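Adenylate/guanylate cyclase/hydrolase, alpha/beta fold family (Ruegeria pomeroyi, PDB 3MR7) is probably an adenylate or guanylate cyclase, this chain being the N-terminal cyclase-homology domain of a longer protein that also carries an alpha/beta-hydrolase region. Local coordinates at residues Glu4-Ala16 with Asp58-Ala70. Residues are numbered along the deposited sequence; the frame is centred on the assembly and turned at random.
Sequences ERRLCAILAADMA and DGMLARFDTAQAA
Strands 4-15 and 59-64 pair antiparallel in the mixed sheet of the class III nucleotide cyclase domain, Ala9 to Ala13 facing Phe64 to Met60 in a buried contact. The other edge of strand 4-15 is taken by strand 96-107. Three hydrogen-bonded pairs, Ala9 with Phe64, Leu11 with Ala62 and Ala13 with Met60, make the ladder; Ala62 N reaches Leu11 O at 2.8 Å, whereas the bond from Ala9 N to Phe64 O is weak.

On the face carrying Ala9, Leu11 and Phe64, the start of helix 67-84 folds back under the strands. Leu11 CB lies 3.8 Å from Phe64 CE2 at the edge of the phenyl ring, while Ala70 CA stands over one ring face. Ala9 CB touches both Phe64 CB and Ala70 CB, which lie on one side of it. On the other face, turned to helix 115-126, Ile10 and Leu61 run side by side, with Ile10 CG2 3.7 Å from Leu61 CD1; CG2 gets there by standing anti to the backbone N.

Past the ladder, the extended Arg6 chain crosses that of Arg63 at about a right angle, their guanidinium planes 69° apart. A salt bridge from Arg6 to Asp65 probably offsets part of this like-charge closeness. An alanine in place of Arg6 would probably leave the Asp65 carboxylate without this mate and Cys8 SG without the guanidinium face it packs against, toward the rim. The bond is bent, 132° at the hydrogen: Arg6 NH2 meets Asp65 OD1 at 2.9 Å, nearly along the carboxylate C-O axis, with OD1 32° out of the guanidinium plane.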
ATOM      1  N   GLU A   4     -25.056   9.408 -15.530  1.00 80.90           N
ATOM      2  CA  GLU A   4     -25.041   8.313 -16.507  1.00 85.37           C
ATOM      3  C   GLU A   4     -24.232   7.047 -16.122  1.00 71.68           C
ATOM      4  O   GLU A   4     -23.460   7.025 -15.153  1.00 73.34           O
ATOM      5  CB  GLU A   4     -24.556   8.837 -17.864  1.00 81.64           C
ATOM      6  CG  GLU A   4     -23.387   9.791 -17.762  1.00 79.86           C
ATOM      7  CD  GLU A   4     -22.823  10.164 -19.114  1.00 88.01           C
ATOM      8  OE1 GLU A   4     -22.751   9.275 -20.004  1.00 87.18           O
ATOM      9  OE2 GLU A   4     -22.447  11.349 -19.279  1.00 89.58           O
ATOM     10  N   ARG A   5     -24.421   5.992 -16.903  1.00 58.62           N
ATOM     11  CA  ARG A   5     -23.687   4.763 -16.703  1.00 59.31           C
ATOM     12  C   ARG A   5     -22.912   4.510 -17.959  1.00 55.89           C
ATOM     13  O   ARG A   5     -23.475   4.482 -19.033  1.00 62.35           O
ATOM     14  CB  ARG A   5     -24.639   3.586 -16.458  1.00 67.40           C
ATOM     15  CG  ARG A   5     -25.619   3.759 -15.288  1.00 69.12           C
ATOM     16  CD  ARG A   5     -26.599   2.577 -15.215  1.00 76.92           C
ATOM     17  NE  ARG A   5     -27.542   2.693 -14.110  1.00 73.42           N
ATOM     18  CZ  ARG A   5     -27.247   2.343 -12.865  1.00 74.86           C
ATOM     19  NH1 ARG A   5     -26.036   1.870 -12.598  1.00 80.50           N
ATOM     20  NH2 ARG A   5     -28.137   2.483 -11.891  1.00 70.66           N
ATOM     21  N   ARG A   6     -21.609   4.350 -17.858  1.00 50.80           N
ATOM     22  CA  ARG A   6     -20.943   3.711 -18.968  1.00 62.83           C
ATOM     23  C   ARG A   6     -19.827   2.715 -18.575  1.00 62.48           C
ATOM     24  O   ARG A   6     -19.491   2.532 -17.402  1.00 54.03           O
ATOM     25  CB  ARG A   6     -20.545   4.726 -20.055  1.00 74.69           C
ATOM     26  CG  ARG A   6     -19.503   5.763 -19.702  1.00 86.90           C
ATOM     27  CD  ARG A   6     -19.250   6.628 -20.938  1.00104.90           C
ATOM     28  NE  ARG A   6     -18.080   7.504 -20.836  1.00119.36           N
ATOM     29  CZ  ARG A   6     -16.851   7.167 -21.229  1.00128.29           C
ATOM     30  NH1 ARG A   6     -16.621   5.963 -21.736  1.00127.93           N
ATOM     31  NH2 ARG A   6     -15.848   8.031 -21.109  1.00130.78           N
ATOM     32  N   LEU A   7     -19.302   2.047 -19.589  1.00 62.06           N
ATOM     33  CA  LEU A   7     -18.198   1.118 -19.462  1.00 60.19           C
ATOM     34  C   LEU A   7     -16.888   1.940 -19.547  1.00 58.33           C
ATOM     35  O   LEU A   7     -16.666   2.673 -20.504  1.00 56.62           O
ATOM     36  CB  LEU A   7     -18.339   0.124 -20.612  1.00 56.60           C
ATOM     37  CG  LEU A   7     -17.672  -1.223 -20.715  1.00 63.22           C
ATOM     38  CD1 LEU A   7     -17.687  -1.954 -19.393  1.00 70.71           C
ATOM     39  CD2 LEU A   7     -18.459  -1.971 -21.754  1.00 63.00           C
ATOM     40  N   CYS A   8     -16.027   1.860 -18.540  1.00 59.64           N
ATOM     41  CA  CYS A   8     -14.877   2.763 -18.529  1.00 56.92           C
ATOM     42  C   CYS A   8     -13.606   2.103 -18.092  1.00 56.13           C
ATOM     43  O   CYS A   8     -13.619   1.153 -17.333  1.00 66.09           O
ATOM     44  CB  CYS A   8     -15.131   3.973 -17.617  1.00 54.97           C
ATOM     45  SG  CYS A   8     -15.281   5.539 -18.491  1.00101.24           S
ATOM     46  N   ALA A   9     -12.498   2.640 -18.568  1.00 53.83           N
ATOM     47  CA  ALA A   9     -11.197   2.213 -18.119  1.00 50.45           C
ATOM     48  C   ALA A   9     -10.759   3.170 -17.017  1.00 56.63           C
ATOM     49  O   ALA A   9     -10.515   4.339 -17.261  1.00 70.03           O
ATOM     50  CB  ALA A   9     -10.225   2.250 -19.269  1.00 49.79           C
ATOM     51  N   ILE A  10     -10.679   2.672 -15.800  1.00 51.51           N
ATOM     52  CA  ILE A  10     -10.235   3.468 -14.679  1.00 54.36           C
ATOM     53  C   ILE A  10      -8.779   3.138 -14.356  1.00 58.56           C
ATOM     54  O   ILE A  10      -8.371   1.975 -14.393  1.00 56.96           O
ATOM     55  CB  ILE A  10     -11.090   3.191 -13.445  1.00 49.23           C
ATOM     56  CG1 ILE A  10     -12.518   3.604 -13.714  1.00 48.50           C
ATOM     57  CG2 ILE A  10     -10.586   3.954 -12.257  1.00 47.56           C
ATOM     58  CD1 ILE A  10     -13.272   2.592 -14.429  1.00 43.56           C
ATOM     59  N   LEU A  11      -8.023   4.184 -14.030  1.00 51.99           N
ATOM     60  CA  LEU A  11      -6.616   4.114 -13.685  1.00 48.23           C
ATOM     61  C   LEU A  11      -6.410   4.838 -12.352  1.00 47.39           C
ATOM     62  O   LEU A  11      -6.760   5.999 -12.230  1.00 47.60           O
ATOM     63  CB  LEU A  11      -5.787   4.738 -14.812  1.00 43.78           C
ATOM     64  CG  LEU A  11      -4.412   5.400 -14.636  1.00 50.96           C
ATOM     65  CD1 LEU A  11      -3.766   5.259 -13.255  1.00 45.85           C
ATOM     66  CD2 LEU A  11      -3.475   4.921 -15.716  1.00 45.83           C
ATOM     67  N   ALA A  12      -5.883   4.131 -11.349  1.00 44.34           N
ATOM     68  CA  ALA A  12      -5.523   4.740 -10.070  1.00 47.55           C
ATOM     69  C   ALA A  12      -4.010   4.721  -9.900  1.00 42.19           C
ATOM     70  O   ALA A  12      -3.354   3.743 -10.257  1.00 49.64           O
ATOM     71  CB  ALA A  12      -6.208   4.012  -8.892  1.00 42.71           C
ATOM     72  N   ALA A  13      -3.469   5.790  -9.328  1.00 40.97           N
ATOM     73  CA  ALA A  13      -2.033   5.912  -9.050  1.00 40.84           C
ATOM     74  C   ALA A  13      -1.714   6.638  -7.741  1.00 44.85           C
ATOM     75  O   ALA A  13      -2.411   7.568  -7.361  1.00 49.08           O
ATOM     76  CB  ALA A  13      -1.322   6.598 -10.225  1.00 31.77           C
ATOM     77  N   ASP A  14      -0.644   6.216  -7.076  1.00 49.12           N
ATOM     78  CA  ASP A  14      -0.180   6.834  -5.828  1.00 46.83           C
ATOM     79  C   ASP A  14       1.340   6.783  -5.829  1.00 41.65           C
ATOM     80  O   ASP A  14       1.947   6.131  -6.664  1.00 48.80           O
ATOM     81  CB  ASP A  14      -0.701   6.052  -4.625  1.00 49.78           C
ATOM     82  CG  ASP A  14      -0.813   6.890  -3.336  1.00 60.79           C
ATOM     83  OD1 ASP A  14      -0.252   8.025  -3.210  1.00 46.07           O
ATOM     84  OD2 ASP A  14      -1.486   6.358  -2.418  1.00 64.04           O
HETATM   85  N   MSE A  15       1.959   7.479  -4.895  1.00 39.08           N
HETATM   86  CA  MSE A  15       3.397   7.494  -4.821  1.00 43.23           C
HETATM   87  C   MSE A  15       3.825   6.530  -3.746  1.00 45.65           C
HETATM   88  O   MSE A  15       3.279   6.546  -2.641  1.00 50.65           O
HETATM   89  CB  MSE A  15       3.902   8.869  -4.438  1.00 46.14           C
HETATM   90  CG  MSE A  15       5.419   8.952  -4.557  1.00 49.76           C
HETATM   91 SE   MSE A  15       6.207  10.535  -3.729  0.85 61.41          SE
HETATM   92  CE  MSE A  15       8.072  10.217  -4.135  1.00 65.04           C
ATOM     93  N   ALA A  16       4.804   5.694  -4.058  1.00 38.78           N
ATOM     94  CA  ALA A  16       5.292   4.732  -3.082  1.00 42.24           C
ATOM     95  C   ALA A  16       6.257   5.438  -2.164  1.00 53.45           C
ATOM     96  O   ALA A  16       6.787   6.498  -2.514  1.00 68.28           O
ATOM     97  CB  ALA A  16       6.008   3.614  -3.780  1.00 33.26           C
ATOM     98  N   ASP A  58      -6.350   9.520  -1.281  1.00 51.79           N
ATOM     99  CA  ASP A  58      -6.202   8.143  -1.739  1.00 56.90           C
ATOM    100  C   ASP A  58      -5.299   8.098  -2.947  1.00 58.11           C
ATOM    101  O   ASP A  58      -4.904   7.026  -3.397  1.00 59.44           O
ATOM    102  CB  ASP A  58      -7.570   7.548  -2.127  1.00 67.66           C
ATOM    103  CG  ASP A  58      -8.475   7.241  -0.908  1.00 86.03           C
ATOM    104  OD1 ASP A  58      -7.938   6.994   0.196  1.00 85.66           O
ATOM    105  OD2 ASP A  58      -9.728   7.224  -1.067  1.00 90.30           O
ATOM    106  N   GLY A  59      -4.980   9.267  -3.485  1.00 57.93           N
ATOM    107  CA  GLY A  59      -4.204   9.325  -4.706  1.00 53.86           C
ATOM    108  C   GLY A  59      -5.040   9.832  -5.860  1.00 54.12           C
ATOM    109  O   GLY A  59      -6.077  10.467  -5.649  1.00 60.58           O
HETATM  110  N   MSE A  60      -4.596   9.558  -7.081  1.00 48.70           N
HETATM  111  CA  MSE A  60      -5.270  10.097  -8.250  1.00 56.40           C
HETATM  112  C   MSE A  60      -6.057   9.064  -9.052  1.00 58.68           C
HETATM  113  O   MSE A  60      -5.754   7.883  -9.045  1.00 66.72           O
HETATM  114  CB  MSE A  60      -4.273  10.817  -9.137  1.00 58.71           C
HETATM  115  CG  MSE A  60      -4.552  10.641 -10.602  1.00 70.30           C
HETATM  116 SE   MSE A  60      -3.052  11.311 -11.630  0.74 86.42          SE
HETATM  117  CE  MSE A  60      -3.545  13.194 -11.577  1.00 88.06           C
ATOM    118  N   LEU A  61      -7.070   9.532  -9.757  1.00 57.96           N
ATOM    119  CA  LEU A  61      -7.993   8.652 -10.445  1.00 55.77           C
ATOM    120  C   LEU A  61      -8.241   9.228 -11.813  1.00 55.64           C
ATOM    121  O   LEU A  61      -8.623  10.380 -11.927  1.00 68.30           O
ATOM    122  CB  LEU A  61      -9.291   8.639  -9.669  1.00 48.10           C
ATOM    123  CG  LEU A  61     -10.247   7.479  -9.788  1.00 50.37           C
ATOM    124  CD1 LEU A  61      -9.524   6.233  -9.483  1.00 44.50           C
ATOM    125  CD2 LEU A  61     -11.311   7.709  -8.753  1.00 60.70           C
ATOM    126  N   ALA A  62      -8.017   8.462 -12.865  1.00 49.34           N
ATOM    127  CA  ALA A  62      -8.242   9.013 -14.199  1.00 51.69           C
ATOM    128  C   ALA A  62      -9.003   8.010 -15.010  1.00 59.55           C
ATOM    129  O   ALA A  62      -9.043   6.842 -14.665  1.00 53.50           O
ATOM    130  CB  ALA A  62      -6.936   9.367 -14.884  1.00 39.75           C
ATOM    131  N   ARG A  63      -9.609   8.454 -16.097  1.00 63.38           N
ATOM    132  CA  ARG A  63     -10.381   7.528 -16.896  1.00 57.60           C
ATOM    133  C   ARG A  63     -10.147   7.724 -18.364  1.00 50.44           C
ATOM    134  O   ARG A  63      -9.838   8.815 -18.818  1.00 43.70           O
ATOM    135  CB  ARG A  63     -11.864   7.649 -16.584  1.00 60.15           C
ATOM    136  CG  ARG A  63     -12.512   8.882 -17.157  1.00 64.22           C
ATOM    137  CD  ARG A  63     -13.835   9.114 -16.484  1.00 61.55           C
ATOM    138  NE  ARG A  63     -14.319  10.448 -16.766  1.00 72.74           N
ATOM    139  CZ  ARG A  63     -15.014  10.770 -17.849  1.00 74.50           C
ATOM    140  NH1 ARG A  63     -15.313   9.849 -18.757  1.00 73.67           N
ATOM    141  NH2 ARG A  63     -15.413  12.016 -18.018  1.00 69.84           N
ATOM    142  N   PHE A  64     -10.333   6.638 -19.093  1.00 44.98           N
ATOM    143  CA  PHE A  64      -9.979   6.537 -20.496  1.00 48.77           C
ATOM    144  C   PHE A  64     -11.107   5.854 -21.302  1.00 57.51           C
ATOM    145  O   PHE A  64     -11.948   5.130 -20.760  1.00 46.74           O
ATOM    146  CB  PHE A  64      -8.689   5.717 -20.656  1.00 48.80           C
ATOM    147  CG  PHE A  64      -7.477   6.334 -20.023  1.00 51.22           C
ATOM    148  CD1 PHE A  64      -6.546   7.020 -20.798  1.00 57.20           C
ATOM    149  CD2 PHE A  64      -7.243   6.203 -18.659  1.00 56.43           C
ATOM    150  CE1 PHE A  64      -5.410   7.592 -20.217  1.00 60.59           C
ATOM    151  CE2 PHE A  64      -6.111   6.765 -18.068  1.00 56.51           C
ATOM    152  CZ  PHE A  64      -5.191   7.467 -18.852  1.00 55.33           C
ATOM    153  N   ASP A  65     -11.108   6.076 -22.607  1.00 62.42           N
ATOM    154  CA  ASP A  65     -12.153   5.531 -23.445  1.00 61.84           C
ATOM    155  C   ASP A  65     -11.835   4.135 -23.897  1.00 63.74           C
ATOM    156  O   ASP A  65     -12.745   3.341 -24.118  1.00 72.79           O
ATOM    157  CB  ASP A  65     -12.384   6.426 -24.643  1.00 63.94           C
ATOM    158  CG  ASP A  65     -13.195   7.637 -24.289  1.00 78.25           C
ATOM    159  OD1 ASP A  65     -14.061   7.532 -23.376  1.00 75.89           O
ATOM    160  OD2 ASP A  65     -12.952   8.695 -24.914  1.00 84.23           O
ATOM    161  N   THR A  66     -10.550   3.836 -24.046  1.00 51.12           N
ATOM    162  CA  THR A  66     -10.156   2.472 -24.354  1.00 55.75           C
ATOM    163  C   THR A  66      -9.340   1.884 -23.233  1.00 59.66           C
ATOM    164  O   THR A  66      -8.675   2.612 -22.521  1.00 66.83           O
ATOM    165  CB  THR A  66      -9.385   2.360 -25.689  1.00 61.09           C
ATOM    166  OG1 THR A  66      -8.325   3.338 -25.756  1.00 54.15           O
ATOM    167  CG2 THR A  66     -10.348   2.573 -26.822  1.00 71.93           C
ATOM    168  N   ALA A  67      -9.396   0.567 -23.074  1.00 60.21           N
ATOM    169  CA  ALA A  67      -8.493  -0.134 -22.173  1.00 47.45           C
ATOM    170  C   ALA A  67      -7.044   0.019 -22.659  1.00 46.49           C
ATOM    171  O   ALA A  67      -6.136   0.275 -21.882  1.00 44.43           O
ATOM    172  CB  ALA A  67      -8.879  -1.588 -22.070  1.00 43.57           C
ATOM    173  N   GLN A  68      -6.826  -0.086 -23.958  1.00 49.30           N
ATOM    174  CA  GLN A  68      -5.492   0.111 -24.473  1.00 44.08           C
ATOM    175  C   GLN A  68      -4.865   1.436 -23.999  1.00 54.65           C
ATOM    176  O   GLN A  68      -3.721   1.440 -23.536  1.00 64.97           O
ATOM    177  CB  GLN A  68      -5.503   0.012 -25.980  1.00 55.82           C
ATOM    178  CG  GLN A  68      -4.269  -0.637 -26.563  1.00 83.48           C
ATOM    179  CD  GLN A  68      -4.285  -0.662 -28.101  1.00104.45           C
ATOM    180  OE1 GLN A  68      -5.304  -0.351 -28.741  1.00111.92           O
ATOM    181  NE2 GLN A  68      -3.153  -1.041 -28.695  1.00101.68           N
ATOM    182  N   ALA A  69      -5.598   2.550 -24.081  1.00 52.04           N
ATOM    183  CA  ALA A  69      -5.012   3.872 -23.787  1.00 46.59           C
ATOM    184  C   ALA A  69      -4.636   4.041 -22.317  1.00 54.02           C
ATOM    185  O   ALA A  69      -3.624   4.650 -21.998  1.00 58.79           O
ATOM    186  CB  ALA A  69      -5.932   4.989 -24.226  1.00 37.76           C
ATOM    187  N   ALA A  70      -5.455   3.510 -21.420  1.00 47.44           N
ATOM    188  CA  ALA A  70      -5.093   3.485 -20.017  1.00 50.31           C
ATOM    189  C   ALA A  70      -3.752   2.780 -19.867  1.00 56.08           C
ATOM    190  O   ALA A  70      -2.842   3.285 -19.195  1.00 57.90           O
ATOM    191  CB  ALA A  70      -6.161   2.780 -19.188  1.00 44.04           C
TER